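Local coordinates for cystalysin (Treponema denticola, PDB 1C7N), which belongs to the class I and II aminotransferase family of PLP-dependent proteins and carries bound pyridoxal-5'-phosphate, at residues Lys76-Met79 / Lys80-Gln84; Asp86-Thr89 / Asp90-Ile93. All blocks are in the same frame, centred on the assembly; numbering follows the deposited sequence.

The two contacts follow one another along the chain, and neither encloses the other. Contact 1 comes first and covers the last turns of helix 69-83. The chain then leaves the helix and runs through the loop that holds residues 86-89. Contact 2 turns this loop into strand 92-95, an outermost strand of the seven-stranded mixed sheet within this chain. The two also touch directly. Lys-76 NZ of contact 1 probably makes a hydrogen bond to Ile-87 O of contact 2, at 2.9 Å, and Met-79 packs on Ile-87. Together they join the helix end, the loop and the sheet edge.

Contact 1. Residues Lys76-Met79 / Lys80-Gln84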
loop_
_atom_site.group_PDB
_atom_site.type_symbol
_atom_site.label_atom_id
_atom_site.label_comp_id
_atom_site.label_asym_id
_atom_site.label_seq_id
_atom_site.Cartn_x
_atom_site.Cartn_y
_atom_site.Cartn_z
ATOM N N LYS A 76 1.356 20.541 -4.189
ATOM C CA LYS A 76 1.206 21.872 -3.610
ATOM C C LYS A 76 0.627 22.818 -4.666
ATOM O O LYS A 76 -0.255 23.631 -4.375
ATOM C CB LYS A 76 2.574 22.375 -3.131
ATOM C CG LYS A 76 2.648 23.847 -2.724
ATOM C CD LYS A 76 4.069 24.178 -2.243
ATOM C CE LYS A 76 4.385 25.669 -2.312
ATOM N NZ LYS A 76 3.525 26.497 -1.424
ATOM N N LYS A 77 1.121 22.697 -5.894
ATOM C CA LYS A 77 0.655 23.535 -6.992
ATOM C C LYS A 77 -0.813 23.246 -7.310
ATOM O O LYS A 77 -1.583 24.157 -7.598
ATOM C CB LYS A 77 1.519 23.304 -8.237
ATOM C CG LYS A 77 1.271 24.304 -9.359
ATOM C CD LYS A 77 2.221 24.084 -10.526
ATOM C CE LYS A 77 2.240 25.281 -11.467
ATOM N NZ LYS A 77 0.895 25.617 -12.012
ATOM N N TRP A 78 -1.202 21.978 -7.261
ATOM C CA TRP A 78 -2.594 21.617 -7.530
ATOM C C TRP A 78 -3.517 22.260 -6.488
ATOM O O TRP A 78 -4.556 22.819 -6.828
ATOM C CB TRP A 78 -2.754 20.090 -7.524
ATOM C CG TRP A 78 -4.159 19.598 -7.808
ATOM C CD1 TRP A 78 -5.106 19.242 -6.891
ATOM C CD2 TRP A 78 -4.743 19.372 -9.096
ATOM N NE1 TRP A 78 -6.245 18.802 -7.531
ATOM C CE2 TRP A 78 -6.049 18.872 -8.883
ATOM C CE3 TRP A 78 -4.290 19.542 -10.413
ATOM C CZ2 TRP A 78 -6.906 18.536 -9.937
ATOM C CZ3 TRP A 78 -5.144 19.208 -11.460
ATOM C CH2 TRP A 78 -6.435 18.710 -11.215
ATOM N N MET A 79 -3.132 22.200 -5.219
ATOM C CA MET A 79 -3.957 22.794 -4.171
ATOM C C MET A 79 -4.110 24.295 -4.378
ATOM O O MET A 79 -5.178 24.852 -4.127
ATOM C CB MET A 79 -3.360 22.538 -2.789
ATOM C CG MET A 79 -3.215 21.069 -2.440
ATOM S SD MET A 79 -4.683 20.088 -2.852
ATOM C CE MET A 79 -3.956 18.446 -2.830
ATOM N N LYS A 80 -3.044 24.945 -4.840
ATOM C CA LYS A 80 -3.079 26.386 -5.066
ATOM C C LYS A 80 -3.963 26.771 -6.240
ATOM O O LYS A 80 -4.937 27.497 -6.077
ATOM C CB LYS A 80 -1.670 26.935 -5.312
ATOM C CG LYS A 80 -1.668 28.423 -5.643
ATOM C CD LYS A 80 -0.285 28.947 -5.989
ATOM C CE LYS A 80 -0.354 30.414 -6.404
ATOM N NZ LYS A 80 -1.073 31.232 -5.384
ATOM N N ASP A 81 -3.615 26.282 -7.425
ATOM C CA ASP A 81 -4.365 26.590 -8.637
ATOM C C ASP A 81 -5.822 26.128 -8.623
ATOM O O ASP A 81 -6.710 26.849 -9.066
ATOM C CB ASP A 81 -3.668 25.976 -9.854
ATOM C CG ASP A 81 -2.215 26.417 -9.988
ATOM O OD1 ASP A 81 -1.829 27.426 -9.365
ATOM O OD2 ASP A 81 -1.462 25.754 -10.731
ATOM N N ARG A 82 -6.067 24.928 -8.109
ATOM C CA ARG A 82 -7.412 24.368 -8.085
ATOM C C ARG A 82 -8.278 24.719 -6.883
ATOM O O ARG A 82 -9.504 24.739 -6.993
ATOM C CB ARG A 82 -7.330 22.846 -8.210
ATOM C CG ARG A 82 -6.953 22.364 -9.592
ATOM C CD ARG A 82 -8.178 22.299 -10.487
ATOM N NE ARG A 82 -7.832 21.996 -11.872
ATOM C CZ ARG A 82 -8.687 21.510 -12.767
ATOM N NH1 ARG A 82 -9.945 21.264 -12.423
ATOM N NH2 ARG A 82 -8.280 21.272 -14.009
ATOM N N HIS A 83 -7.659 24.995 -5.739
ATOM C CA HIS A 83 -8.442 25.299 -4.551
ATOM C C HIS A 83 -8.058 26.530 -3.730
ATOM O O HIS A 83 -8.516 26.675 -2.597
ATOM C CB HIS A 83 -8.464 24.067 -3.637
ATOM C CG HIS A 83 -9.055 22.850 -4.282
ATOM N ND1 HIS A 83 -8.291 21.908 -4.940
ATOM C CD2 HIS A 83 -10.339 22.440 -4.398
ATOM C CE1 HIS A 83 -9.082 20.970 -5.432
ATOM N NE2 HIS A 83 -10.328 21.269 -5.116
ATOM N N GLN A 84 -7.246 27.423 -4.288
ATOM C CA GLN A 84 -6.832 28.632 -3.558
ATOM C C GLN A 84 -6.358 28.213 -2.173
ATOM O O GLN A 84 -6.620 28.897 -1.183
ATOM C CB GLN A 84 -8.008 29.593 -3.370
ATOM C CG GLN A 84 -8.821 29.886 -4.602
ATOM C CD GLN A 84 -10.144 30.551 -4.259
ATOM O OE1 GLN A 84 -10.952 30.002 -3.498
ATOM N NE2 GLN A 84 -10.374 31.736 -4.816
#
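Trp-78 and Arg-82 meet because their side chains leave the helix differently. Trp-78 CG lies anti to its backbone N (chi1 -179°), whereas Arg-82 CG stands beside its own N and the chain bends again at chi2 (-84°). The arginine therefore folds over the indole. Arg-82 CG sits 3.6 Å from the centroid of the Trp-78 six-membered ring, almost over its centre, in a CH-pi contact. Further out, Arg-82 NE lies 3.6 Å from Trp-78 CH2. The guanidinium and indole planes are only 16° apart, but the overlap is offset toward the guanidinium rim. The indole NE1 is hydrogen-bonded to Asp-208 OD1, outside the two segments. Tyr-285 stacks with the same indole.

Lys-77 and Asp-81 form a salt bridge one helical turn apart. Lys-77 NZ reaches Asp-81 OD2 at 2.7 Å on the syn lone pair. Both residues are exposed.

His-83 lies on the buried side. Its CE1 comes to 4.1 Å from Trp-78 NE1, and the two rings meet obliquely, neither stacked nor edge-to-face. His-83 NE2 is hydrogen-bonded to Phe-207 O, and its ring stacks with Phe-207. ND1 is buried and has no partner in the model. Met-79 packs against Trp-85 and Phe-207.

The i to i+4 backbone bonds run on to the one from His-83 N to Met-79 O, at 3.0 Å. Gln-84 then leaves helical geometry with positive phi. Lys-77/Asp-81 and Trp-78/Arg-82 are i to i+4 side-chain pairs on the last turns of an amphipathic helix. Its exposed charged residues here are Lys-77, Asp-81 and Arg-82, while Trp-78, Met-79 and His-83 are buried against the protein.

Contact 2. Residues Asp86-Thr89 / Asp90-Ile93; sequences DIQT and DWII. Unlike the reference sequence in segment 86-89: Gln-88 (reference Glu).
Thr-89 O is gripped by two groups. Water 1 donates to it at 3.0 Å, and Ile-92 N makes a weak hydrogen bond to Thr-89 O at 3.4 Å. The same water donates to Ile-92 O at 2.7 Å. It thus bridges two carbonyls where the turn passes into the strand. One residue earlier, Trp-91 N donates to Gln-88 O at 3.1 Å. These i to i+3 bonds belong to a short 3-10 turn through Thr-89, Asp-90 and Trp-91.

The Trp-91 indole folds back along the incoming loop. Its chi1 of -74° sends the ring that way, and chi2 of 19° turns one face to residues 87 and 88. Gln-88 CB is 3.8 Å from the centroid of the five-membered ring, and Ile-87 CA is over the six-membered ring, both as CH-pi contacts. Ile-87 CB also meets Trp-91 CE3 at 3.7 Å. The Gln-88 amide stands almost perpendicular to the indole.

On the helix side, Ile-92 packs on Val-75 of helix 69-83. Backbone hydrogen bonds join Ile-93 to Ile-250 of strand 248-251, its antiparallel neighbour, and Trp-91 to Ile-252 just beyond it. Trp-91 and Ile-93 also touch Arg-258 of helix 255-267, so the turn and strand start lie between these two helices.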
loop_
_atom_site.group_PDB
_atom_site.type_symbol
_atom_site.label_atom_id
_atom_site.label_comp_id
_atom_site.label_asym_id
_atom_site.label_seq_id
_atom_site.Cartn_x
_atom_site.Cartn_y
_atom_site.Cartn_z
ATOM N N ASP A 86 -3.143 27.317 0.178
ATOM C CA ASP A 86 -1.701 27.453 0.358
ATOM C C ASP A 86 -1.137 26.457 1.374
ATOM O O ASP A 86 -1.304 26.628 2.584
ATOM C CB ASP A 86 -1.378 28.883 0.808
ATOM C CG ASP A 86 0.107 29.185 0.788
ATOM O OD1 ASP A 86 0.495 30.247 1.319
ATOM O OD2 ASP A 86 0.886 28.375 0.239
ATOM N N ILE A 87 -0.479 25.411 0.884
ATOM C CA ILE A 87 0.118 24.421 1.774
ATOM C C ILE A 87 1.617 24.398 1.517
ATOM O O ILE A 87 2.098 25.033 0.581
ATOM C CB ILE A 87 -0.445 23.002 1.528
ATOM C CG1 ILE A 87 -0.007 22.487 0.156
ATOM C CG2 ILE A 87 -1.963 23.027 1.615
ATOM C CD1 ILE A 87 -0.349 21.019 -0.095
ATOM N N GLN A 88 2.356 23.683 2.354
ATOM C CA GLN A 88 3.796 23.580 2.164
ATOM C C GLN A 88 4.123 22.136 1.818
ATOM O O GLN A 88 3.341 21.233 2.101
ATOM C CB GLN A 88 4.546 24.009 3.427
ATOM C CG GLN A 88 4.352 25.474 3.798
ATOM C CD GLN A 88 4.548 26.407 2.618
ATOM O OE1 GLN A 88 5.469 26.237 1.820
ATOM N NE2 GLN A 88 3.682 27.406 2.506
ATOM N N THR A 89 5.280 21.921 1.208
ATOM C CA THR A 89 5.689 20.583 0.810
ATOM C C THR A 89 5.810 19.588 1.958
ATOM O O THR A 89 5.440 18.419 1.811
ATOM C CB THR A 89 7.034 20.623 0.065
ATOM O OG1 THR A 89 7.974 21.383 0.833
ATOM C CG2 THR A 89 6.864 21.257 -1.310
ATOM N N ASP A 90 6.322 20.037 3.098
ATOM C CA ASP A 90 6.491 19.137 4.226
ATOM C C ASP A 90 5.211 18.850 5.007
ATOM O O ASP A 90 5.248 18.177 6.028
ATOM C CB ASP A 90 7.595 19.652 5.163
ATOM C CG ASP A 90 7.390 21.093 5.589
ATOM O OD1 ASP A 90 8.248 21.610 6.340
ATOM O OD2 ASP A 90 6.381 21.709 5.177
ATOM N N TRP A 91 4.080 19.352 4.516
ATOM C CA TRP A 91 2.775 19.116 5.146
ATOM C C TRP A 91 2.158 17.824 4.595
ATOM O O TRP A 91 1.227 17.270 5.181
ATOM C CB TRP A 91 1.804 20.249 4.811
ATOM C CG TRP A 91 2.029 21.548 5.505
ATOM C CD1 TRP A 91 3.171 21.979 6.112
ATOM C CD2 TRP A 91 1.088 22.622 5.605
ATOM N NE1 TRP A 91 3.001 23.262 6.582
ATOM C CE2 TRP A 91 1.733 23.680 6.284
ATOM C CE3 TRP A 91 -0.238 22.795 5.182
ATOM C CZ2 TRP A 91 1.096 24.897 6.552
ATOM C CZ3 TRP A 91 -0.875 24.008 5.448
ATOM C CH2 TRP A 91 -0.203 25.043 6.129
ATOM N N ILE A 92 2.680 17.360 3.463
ATOM C CA ILE A 92 2.166 16.170 2.785
ATOM C C ILE A 92 2.676 14.823 3.289
ATOM O O ILE A 92 3.866 14.535 3.204
ATOM C CB ILE A 92 2.477 16.229 1.271
ATOM C CG1 ILE A 92 1.957 17.538 0.677
ATOM C CG2 ILE A 92 1.824 15.047 0.546
ATOM C CD1 ILE A 92 2.438 17.780 -0.738
ATOM N N ILE A 93 1.764 14.001 3.800
ATOM C CA ILE A 93 2.112 12.657 4.273
ATOM C C ILE A 93 1.354 11.668 3.382
ATOM O O ILE A 93 0.148 11.823 3.157
ATOM C CB ILE A 93 1.705 12.441 5.748
ATOM C CG1 ILE A 93 2.419 13.464 6.642
ATOM C CG2 ILE A 93 2.055 11.018 6.182
ATOM C CD1 ILE A 93 3.938 13.419 6.555
HETATM O O HOH W 1 6.242 15.695 2.659
#